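Local coordinates for neurogenic locus protein delta (Drosophila melanogaster, PDB 7ALK) that serves as a transmembrane ligand of the Notch receptor, here its extracellular C2, DSL and first EGF-like modules, needed to separate neural and epidermal cell lineages, at residues Ser3-Leu8 with Arg159-Leu164; Gly16-Gly21 with Asn123-Gln128; Gln128-Gln133 with Leu154-Arg159. All blocks are in the same frame, centred on the assembly; numbering follows the deposited sequence.

Contact 1: residues Ser3-Leu8 with Arg159-Leu164; sequences SFELRL and RVTCDL
Glu5 and Arg159 sit directly across from each other on antiparallel strands, and their side chains run side by side in the same direction before meeting in a salt bridge. OE1 of Glu5 receives NE of Arg159 at 3.1 Å, with a weak second bond from NH2 of the same arginine. Carboxylate and guanidinium planes are only 12° apart, which lets OE1 lie at the guanidinium edge. Arg159 gets there with a chain extended from CG to NE, while CG2 of Thr161 rests on one guanidinium face. A long, flat cation suits this partly exposed face, where Trp142 also touches both partners. Beneath the charged pair, Glu5 N reaches Arg159 O at 2.9 Å and Arg159 N returns a bond to Glu5 O. Ser3, small enough to be buried beside Pro95, forms the next hydrogen-bonded pair: its N donates to Thr161 O at 2.9 Å and its O accepts from Thr161 N. Just beyond, Cys162 is disulfide-bonded to Cys171. Between these pairs, Phe4 and Val160 turn to the opposite, apolar face, CD2 of Phe4 meeting CG2 of Val160 at 3.4 Å. An antiparallel pair with one apolar and one polar face is typical of beta sandwiches, here the C2-like module.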
loop_
_atom_site.group_PDB
_atom_site.type_symbol
_atom_site.label_atom_id
_atom_site.label_comp_id
_atom_site.label_asym_id
_atom_site.label_seq_id
_atom_site.Cartn_x
_atom_site.Cartn_y
_atom_site.Cartn_z
ATOM N N SER A 3 -0.162 2.548 -4.632
ATOM C CA SER A 3 0.152 3.111 -3.325
ATOM C C SER A 3 1.174 2.217 -2.637
ATOM O O SER A 3 1.156 0.994 -2.797
ATOM C CB SER A 3 -1.100 3.254 -2.448
ATOM O OG SER A 3 -2.013 4.182 -3.004
ATOM N N PHE A 4 2.066 2.844 -1.874
ATOM C CA PHE A 4 3.076 2.141 -1.094
ATOM C C PHE A 4 2.571 2.016 0.337
ATOM O O PHE A 4 2.361 3.028 1.014
ATOM C CB PHE A 4 4.416 2.881 -1.134
ATOM C CG PHE A 4 5.533 2.180 -0.399
ATOM C CD1 PHE A 4 5.681 2.316 0.972
ATOM C CD2 PHE A 4 6.449 1.405 -1.086
ATOM C CE1 PHE A 4 6.708 1.674 1.640
ATOM C CE2 PHE A 4 7.479 0.762 -0.423
ATOM C CZ PHE A 4 7.607 0.898 0.943
ATOM N N GLU A 5 2.375 0.781 0.793
ATOM C CA GLU A 5 1.862 0.504 2.128
ATOM C C GLU A 5 2.978 -0.035 3.010
ATOM O O GLU A 5 3.652 -1.005 2.643
ATOM C CB GLU A 5 0.709 -0.502 2.079
ATOM C CG GLU A 5 -0.572 0.039 1.470
ATOM C CD GLU A 5 -1.605 -1.045 1.230
ATOM O OE1 GLU A 5 -1.209 -2.209 1.009
ATOM O OE2 GLU A 5 -2.814 -0.732 1.265
ATOM N N LEU A 6 3.167 0.591 4.169
ATOM C CA LEU A 6 4.094 0.114 5.187
ATOM C C LEU A 6 3.294 -0.209 6.440
ATOM O O LEU A 6 2.705 0.688 7.053
ATOM C CB LEU A 6 5.176 1.152 5.489
ATOM C CG LEU A 6 6.025 0.885 6.738
ATOM C CD1 LEU A 6 6.749 -0.446 6.628
ATOM C CD2 LEU A 6 7.015 2.010 6.971
ATOM N N ARG A 7 3.270 -1.487 6.816
ATOM C CA ARG A 7 2.491 -1.960 7.956
ATOM C C ARG A 7 3.442 -2.332 9.086
ATOM O O ARG A 7 4.150 -3.341 9.002
ATOM C CB ARG A 7 1.615 -3.149 7.566
ATOM C CG ARG A 7 0.880 -3.777 8.740
ATOM C CD ARG A 7 -0.068 -4.872 8.281
ATOM N NE ARG A 7 0.635 -5.968 7.628
ATOM C CZ ARG A 7 0.037 -6.975 7.006
ATOM N NH1 ARG A 7 -1.281 -7.055 6.931
ATOM N NH2 ARG A 7 0.780 -7.925 6.445
ATOM N N LEU A 8 3.456 -1.520 10.138
ATOM C CA LEU A 8 4.236 -1.844 11.321
ATOM C C LEU A 8 3.549 -2.950 12.109
ATOM O O LEU A 8 2.324 -2.955 12.264
ATOM C CB LEU A 8 4.413 -0.604 12.195
ATOM C CG LEU A 8 4.761 0.695 11.467
ATOM C CD1 LEU A 8 4.544 1.890 12.380
ATOM C CD2 LEU A 8 6.193 0.659 10.960
ATOM N N ARG A 159 4.929 -3.131 0.816
ATOM C CA ARG A 159 4.609 -3.560 -0.539
ATOM C C ARG A 159 4.064 -2.374 -1.321
ATOM O O ARG A 159 3.736 -1.327 -0.756
ATOM C CB ARG A 159 3.593 -4.706 -0.543
ATOM C CG ARG A 159 2.183 -4.264 -0.198
ATOM C CD ARG A 159 1.206 -5.421 -0.261
ATOM N NE ARG A 159 -0.162 -4.983 -0.015
ATOM C CZ ARG A 159 -1.203 -5.798 0.078
ATOM N NH1 ARG A 159 -1.070 -7.108 -0.054
ATOM N NH2 ARG A 159 -2.410 -5.287 0.307
ATOM N N VAL A 160 3.974 -2.556 -2.636
ATOM C CA VAL A 160 3.326 -1.610 -3.538
ATOM C C VAL A 160 2.258 -2.363 -4.315
ATOM O O VAL A 160 2.537 -3.418 -4.896
ATOM C CB VAL A 160 4.325 -0.947 -4.504
ATOM C CG1 VAL A 160 3.684 0.257 -5.182
ATOM C CG2 VAL A 160 5.586 -0.544 -3.778
ATOM N N THR A 161 1.041 -1.826 -4.324
ATOM C CA THR A 161 -0.072 -2.423 -5.043
ATOM C C THR A 161 -0.801 -1.346 -5.832
ATOM O O THR A 161 -0.881 -0.191 -5.406
ATOM C CB THR A 161 -1.057 -3.124 -4.093
ATOM O OG1 THR A 161 -1.471 -2.210 -3.070
ATOM C CG2 THR A 161 -0.409 -4.342 -3.452
ATOM N N CYS A 162 -1.331 -1.735 -6.987
ATOM C CA CYS A 162 -2.047 -0.799 -7.839
ATOM C C CYS A 162 -3.430 -0.500 -7.270
ATOM O O CYS A 162 -4.027 -1.318 -6.564
ATOM C CB CYS A 162 -2.181 -1.350 -9.260
ATOM S SG CYS A 162 -0.620 -1.734 -10.098
ATOM N N ASP A 163 -3.934 0.691 -7.584
ATOM C CA ASP A 163 -5.278 1.065 -7.174
ATOM C C ASP A 163 -6.314 0.279 -7.976
ATOM O O ASP A 163 -5.993 -0.454 -8.916
ATOM C CB ASP A 163 -5.496 2.567 -7.350
ATOM C CG ASP A 163 -4.796 3.389 -6.285
ATOM O OD1 ASP A 163 -4.178 2.792 -5.379
ATOM O OD2 ASP A 163 -4.863 4.634 -6.356
ATOM N N LEU A 164 -7.577 0.440 -7.589
ATOM C CA LEU A 164 -8.659 -0.248 -8.279
ATOM C C LEU A 164 -8.763 0.236 -9.720
ATOM O O LEU A 164 -8.581 1.422 -10.008
ATOM C CB LEU A 164 -9.982 -0.023 -7.547
ATOM C CG LEU A 164 -11.192 -0.806 -8.064
ATOM C CD1 LEU A 164 -11.014 -2.298 -7.824
ATOM C CD2 LEU A 164 -12.473 -0.304 -7.414
#

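Contact 2: residues Gly16-Gly21 with Asn123-Gln128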
loop_
_atom_site.group_PDB
_atom_site.type_symbol
_atom_site.label_atom_id
_atom_site.label_comp_id
_atom_site.label_asym_id
_atom_site.label_seq_id
_atom_site.Cartn_x
_atom_site.Cartn_y
_atom_site.Cartn_z
ATOM N N GLY A 16 13.020 -0.186 28.042
ATOM C CA GLY A 16 12.716 1.232 28.012
ATOM C C GLY A 16 13.956 2.091 27.885
ATOM O O GLY A 16 14.126 3.056 28.635
ATOM N N ARG A 17 14.825 1.756 26.938
ATOM C CA ARG A 17 16.124 2.399 26.806
ATOM C C ARG A 17 16.190 3.227 25.524
ATOM O O ARG A 17 15.223 3.336 24.766
ATOM C CB ARG A 17 17.242 1.356 26.857
ATOM C CG ARG A 17 17.360 0.681 28.212
ATOM C CD ARG A 17 18.565 -0.240 28.299
ATOM N NE ARG A 17 18.616 -0.922 29.587
ATOM C CZ ARG A 17 19.135 -0.401 30.691
ATOM N NH1 ARG A 17 19.662 0.812 30.701
ATOM N NH2 ARG A 17 19.121 -1.115 31.814
ATOM N N ASP A 18 17.362 3.809 25.289
ATOM C CA ASP A 18 17.572 4.841 24.284
ATOM C C ASP A 18 18.564 4.352 23.235
ATOM O O ASP A 18 19.239 3.334 23.406
ATOM C CB ASP A 18 18.075 6.133 24.950
ATOM C CG ASP A 18 17.970 7.351 24.051
ATOM O OD1 ASP A 18 18.036 7.201 22.814
ATOM O OD2 ASP A 18 17.824 8.468 24.592
ATOM N N ASN A 19 18.638 5.100 22.129
ATOM C CA ASN A 19 19.632 4.822 21.098
ATOM C C ASN A 19 21.049 4.918 21.647
ATOM O O ASN A 19 21.943 4.195 21.193
ATOM C CB ASN A 19 19.453 5.791 19.928
ATOM C CG ASN A 19 19.986 5.240 18.621
ATOM O OD1 ASN A 19 20.740 4.267 18.604
ATOM N ND2 ASN A 19 19.595 5.863 17.515
ATOM N N GLU A 20 21.270 5.800 22.618
ATOM C CA GLU A 20 22.575 5.982 23.235
ATOM C C GLU A 20 22.787 5.092 24.453
ATOM O O GLU A 20 23.852 5.161 25.074
ATOM C CB GLU A 20 22.768 7.451 23.625
ATOM C CG GLU A 20 21.706 7.983 24.575
ATOM C CD GLU A 20 21.837 9.473 24.818
ATOM O OE1 GLU A 20 22.879 10.047 24.437
ATOM O OE2 GLU A 20 20.900 10.070 25.388
ATOM N N GLY A 21 21.803 4.264 24.815
ATOM C CA GLY A 21 21.917 3.323 25.908
ATOM C C GLY A 21 21.142 3.719 27.150
ATOM O O GLY A 21 20.696 2.839 27.897
ATOM N N ASN A 123 9.450 16.282 26.146
ATOM C CA ASN A 123 10.803 15.749 26.065
ATOM C C ASN A 123 10.816 14.580 25.093
ATOM O O ASN A 123 10.042 13.631 25.249
ATOM C CB ASN A 123 11.306 15.301 27.440
ATOM C CG ASN A 123 12.764 14.886 27.421
ATOM O OD1 ASN A 123 13.604 15.556 26.820
ATOM N ND2 ASN A 123 13.073 13.776 28.080
ATOM N N LYS A 124 11.698 14.648 24.097
ATOM C CA LYS A 124 11.773 13.635 23.053
ATOM C C LYS A 124 13.189 13.087 22.953
ATOM O O LYS A 124 14.167 13.830 23.085
ATOM C CB LYS A 124 11.327 14.205 21.699
ATOM C CG LYS A 124 12.159 15.379 21.220
ATOM C CD LYS A 124 11.734 15.847 19.841
ATOM C CE LYS A 124 12.684 16.912 19.322
ATOM N NZ LYS A 124 12.204 17.511 18.052
ATOM N N LEU A 125 13.289 11.778 22.726
ATOM C CA LEU A 125 14.565 11.096 22.546
ATOM C C LEU A 125 14.419 10.069 21.435
ATOM O O LEU A 125 13.479 9.269 21.448
ATOM C CB LEU A 125 15.025 10.411 23.840
ATOM C CG LEU A 125 15.202 11.270 25.095
ATOM C CD1 LEU A 125 15.470 10.391 26.306
ATOM C CD2 LEU A 125 16.327 12.274 24.905
ATOM N N LEU A 126 15.347 10.091 20.479
ATOM C CA LEU A 126 15.323 9.141 19.373
ATOM C C LEU A 126 15.717 7.753 19.864
ATOM O O LEU A 126 16.819 7.565 20.386
ATOM C CB LEU A 126 16.266 9.602 18.263
ATOM C CG LEU A 126 16.578 8.582 17.163
ATOM C CD1 LEU A 126 15.348 8.302 16.311
ATOM C CD2 LEU A 126 17.737 9.059 16.301
ATOM N N ILE A 127 14.824 6.783 19.688
ATOM C CA ILE A 127 15.083 5.418 20.142
ATOM C C ILE A 127 15.839 4.613 19.093
ATOM O O ILE A 127 16.871 4.005 19.386
ATOM C CB ILE A 127 13.761 4.722 20.529
ATOM C CG1 ILE A 127 12.856 5.669 21.316
ATOM C CG2 ILE A 127 14.040 3.473 21.341
ATOM C CD1 ILE A 127 11.479 5.102 21.568
ATOM N N GLN A 128 15.339 4.584 17.859
ATOM C CA GLN A 128 15.956 3.788 16.810
ATOM C C GLN A 128 15.663 4.421 15.459
ATOM O O GLN A 128 14.621 5.049 15.264
ATOM C CB GLN A 128 15.452 2.339 16.831
ATOM C CG GLN A 128 16.184 1.411 15.875
ATOM C CD GLN A 128 15.603 0.013 15.851
ATOM O OE1 GLN A 128 14.853 -0.376 16.745
ATOM N NE2 GLN A 128 15.946 -0.750 14.821
#
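Asp18 and Asn19 each hold CG anti to the backbone N (chi1 -165° and -155°), and this carries both polar ends to the strand residues Leu125, Leu126 and Ile127. The side chain of Asp18 crosses that of Leu125 at about a right angle, its OD2 lying 3.5 Å from Leu125 CB and equally far from CD1. Its other oxygen comes near the carbonyl of Leu126, but both are acceptors, so the detail there is doubtful. Asn19 points its CB at the strand, touching Ile127 O at 3.2 Å, and its amide runs alongside Leu126 with ND2 3.9 Å from CD2. No hydrogen bond joins the two segments: the loop rests on the strand through van der Waals contact. It has a type I turn of its own, from Asp18 to Gly21, closed by Gly21 N on Asp18 O at 3.1 Å, and Gly16 is tied by a backbone bond to Cys24. Short polar residues such as Asp18 and the exposed Asn19 suit a surface turn, and Gly21 takes a positive phi of 106°, which a residue without CB adopts easily. On the strand, Ile127 and Gln128 both face Ala110, a classic beta bulge. Ile127 directs its CB away from the loop, yet CG2 still reaches Arg17 O at 3.6 Å. The branched side chain suits that buried place, meeting Phe11 of strand 3-12, Cys39 and Thr152. Leu126 lies on Glu109 and Trp111 of neighbouring strand 103-113. The connection between strands 3-12 and 40-48 thus rests on strand 124-135, at the border of the four-stranded sheet.

Contact 3: residues Gln128-Gln133 with Leu154-Arg159; sequences QRLLVQ and LEYDFR
Leu130 and Leu154 meet at about a right angle, CD2 against CD2 at 3.6 Å, and beside them CG2 of Val132 reaches Tyr156 OH at 3.2 Å. These four buried side chains make up the close part of the contact. Tyr156 holds CG between its backbone N and carbonyl carbon (chi1 56°), which carries the ring across to Val132, and the Val132 and Tyr156 side chains run past each other in opposite directions. Leu130 CD2 and Val132 CG2 both approach that ring obliquely. A GlcNAc, probably the one on Asn145, lies against Val132 and Tyr156 here. No hydrogen bond links the strands: their axes pass 10.3 Å apart at 34°, the face-to-face packing of two sheets in the C2 beta sandwich, where branched aliphatic residues and a large ring fill the interlayer. Val108, from strand 103-113, touches both Leu130 and Leu154. The ends are looser. Phe158 stays farther from strand 128-133 and leans instead on Phe4 and Leu136, while Gln128, with OE1 4.3 Å from Leu154 N, has that oxygen hydrogen-bonded to Thr152 OG1. Facing the other way, Leu131 and Arg129 stand on the exposed side of strand 124-135, the arginine in a salt bridge with Glu109.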
loop_
_atom_site.group_PDB
_atom_site.type_symbol
_atom_site.label_atom_id
_atom_site.label_comp_id
_atom_site.label_asym_id
_atom_site.label_seq_id
_atom_site.Cartn_x
_atom_site.Cartn_y
_atom_site.Cartn_z
ATOM N N GLN A 128 15.339 4.584 17.859
ATOM C CA GLN A 128 15.956 3.788 16.810
ATOM C C GLN A 128 15.663 4.421 15.459
ATOM O O GLN A 128 14.621 5.049 15.264
ATOM C CB GLN A 128 15.452 2.339 16.831
ATOM C CG GLN A 128 16.184 1.411 15.875
ATOM C CD GLN A 128 15.603 0.013 15.851
ATOM O OE1 GLN A 128 14.853 -0.376 16.745
ATOM N NE2 GLN A 128 15.946 -0.750 14.821
ATOM N N ARG A 129 16.598 4.244 14.525
ATOM C CA ARG A 129 16.458 4.721 13.157
ATOM C C ARG A 129 16.876 3.615 12.200
ATOM O O ARG A 129 17.920 2.986 12.395
ATOM C CB ARG A 129 17.306 5.974 12.916
ATOM C CG ARG A 129 17.251 6.495 11.491
ATOM C CD ARG A 129 18.348 7.511 11.244
ATOM N NE ARG A 129 18.325 8.577 12.237
ATOM C CZ ARG A 129 17.848 9.793 12.015
ATOM N NH1 ARG A 129 17.362 10.140 10.834
ATOM N NH2 ARG A 129 17.856 10.683 13.003
ATOM N N LEU A 130 16.064 3.380 11.170
ATOM C CA LEU A 130 16.362 2.373 10.164
ATOM C C LEU A 130 16.160 2.960 8.775
ATOM O O LEU A 130 15.278 3.796 8.557
ATOM C CB LEU A 130 15.492 1.117 10.346
ATOM C CG LEU A 130 13.971 1.231 10.215
ATOM C CD1 LEU A 130 13.504 0.939 8.796
ATOM C CD2 LEU A 130 13.292 0.299 11.203
ATOM N N LEU A 131 16.993 2.514 7.836
ATOM C CA LEU A 131 16.939 2.948 6.446
ATOM C C LEU A 131 16.763 1.731 5.550
ATOM O O LEU A 131 17.510 0.755 5.669
ATOM C CB LEU A 131 18.208 3.713 6.047
ATOM C CG LEU A 131 18.346 5.199 6.401
ATOM C CD1 LEU A 131 18.383 5.432 7.907
ATOM C CD2 LEU A 131 19.579 5.794 5.734
ATOM N N VAL A 132 15.779 1.791 4.656
ATOM C CA VAL A 132 15.498 0.720 3.704
ATOM C C VAL A 132 15.472 1.338 2.312
ATOM O O VAL A 132 14.569 2.122 1.994
ATOM C CB VAL A 132 14.177 0.000 4.007
ATOM C CG1 VAL A 132 13.988 -1.176 3.062
ATOM C CG2 VAL A 132 14.146 -0.465 5.451
ATOM N N GLN A 133 16.452 0.982 1.483
ATOM C CA GLN A 133 16.597 1.549 0.141
ATOM C C GLN A 133 16.902 0.395 -0.811
ATOM O O GLN A 133 18.028 -0.110 -0.835
ATOM C CB GLN A 133 17.696 2.606 0.118
ATOM C CG GLN A 133 18.042 3.136 -1.261
ATOM C CD GLN A 133 18.779 4.464 -1.211
ATOM O OE1 GLN A 133 18.432 5.353 -0.434
ATOM N NE2 GLN A 133 19.804 4.603 -2.045
ATOM N N LEU A 154 12.292 -3.564 15.490
ATOM C CA LEU A 154 11.073 -3.139 14.813
ATOM C C LEU A 154 10.796 -4.082 13.651
ATOM O O LEU A 154 11.655 -4.271 12.782
ATOM C CB LEU A 154 11.191 -1.696 14.317
ATOM C CG LEU A 154 10.004 -1.179 13.502
ATOM C CD1 LEU A 154 8.708 -1.340 14.280
ATOM C CD2 LEU A 154 10.217 0.272 13.118
ATOM N N GLU A 155 9.600 -4.662 13.635
ATOM C CA GLU A 155 9.176 -5.580 12.588
ATOM C C GLU A 155 8.078 -4.928 11.756
ATOM O O GLU A 155 7.173 -4.287 12.300
ATOM C CB GLU A 155 8.678 -6.898 13.188
ATOM C CG GLU A 155 8.519 -8.024 12.183
ATOM C CD GLU A 155 8.184 -9.348 12.842
ATOM O OE1 GLU A 155 8.300 -9.441 14.083
ATOM O OE2 GLU A 155 7.803 -10.294 12.119
ATOM N N TYR A 156 8.159 -5.094 10.437
ATOM C CA TYR A 156 7.264 -4.387 9.532
ATOM C C TYR A 156 7.122 -5.166 8.232
ATOM O O TYR A 156 7.960 -6.004 7.889
ATOM C CB TYR A 156 7.775 -2.972 9.232
ATOM C CG TYR A 156 9.185 -2.949 8.683
ATOM C CD1 TYR A 156 10.284 -3.017 9.529
ATOM C CD2 TYR A 156 9.416 -2.876 7.314
ATOM C CE1 TYR A 156 11.572 -3.005 9.030
ATOM C CE2 TYR A 156 10.701 -2.863 6.806
ATOM C CZ TYR A 156 11.775 -2.927 7.669
ATOM O OH TYR A 156 13.056 -2.916 7.171
ATOM N N ASP A 157 6.040 -4.873 7.513
ATOM C CA ASP A 157 5.817 -5.360 6.161
ATOM C C ASP A 157 5.647 -4.171 5.224
ATOM O O ASP A 157 5.137 -3.119 5.621
ATOM C CB ASP A 157 4.575 -6.262 6.073
ATOM C CG ASP A 157 4.584 -7.376 7.099
ATOM O OD1 ASP A 157 5.675 -7.737 7.585
ATOM O OD2 ASP A 157 3.494 -7.895 7.419
ATOM N N PHE A 158 6.074 -4.341 3.975
ATOM C CA PHE A 158 5.971 -3.269 2.994
ATOM C C PHE A 158 5.699 -3.864 1.620
ATOM O O PHE A 158 6.177 -4.954 1.294
ATOM C CB PHE A 158 7.239 -2.406 2.956
ATOM C CG PHE A 158 8.487 -3.168 2.600
ATOM C CD1 PHE A 158 9.190 -3.868 3.566
ATOM C CD2 PHE A 158 8.961 -3.175 1.297
ATOM C CE1 PHE A 158 10.339 -4.566 3.239
ATOM C CE2 PHE A 158 10.109 -3.870 0.965
ATOM C CZ PHE A 158 10.798 -4.566 1.936
ATOM N N ARG A 159 4.929 -3.131 0.816
ATOM C CA ARG A 159 4.609 -3.560 -0.539
ATOM C C ARG A 159 4.064 -2.374 -1.321
ATOM O O ARG A 159 3.736 -1.327 -0.756
ATOM C CB ARG A 159 3.593 -4.706 -0.543
ATOM C CG ARG A 159 2.183 -4.264 -0.198
ATOM C CD ARG A 159 1.206 -5.421 -0.261
ATOM N NE ARG A 159 -0.162 -4.983 -0.015
ATOM C CZ ARG A 159 -1.203 -5.798 0.078
ATOM N NH1 ARG A 159 -1.070 -7.108 -0.054
ATOM N NH2 ARG A 159 -2.410 -5.287 0.307
#

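Overall arrangement
Contact 1 closes the longest loop of the three, bringing 3-8 to 159-164, and contacts 2 and 3 lie nested within it, one after the other. Contacts 1 and 3 have centres 14 Å apart; they share Arg159 and strand 153-161, and touch through the Arg7-Asp157 salt bridge. Contact 2 shares Gln128 and strand 124-135 with contact 3, 17 Å away centre to centre, but its centre is about 29 Å from that of contact 1. Thus contact 1 joins strands within one sheet, contact 3 spans the two sheets, and contact 2 settles a loop at the far end of the C2 module, remote from where the chain continues towards DSL and EGF1.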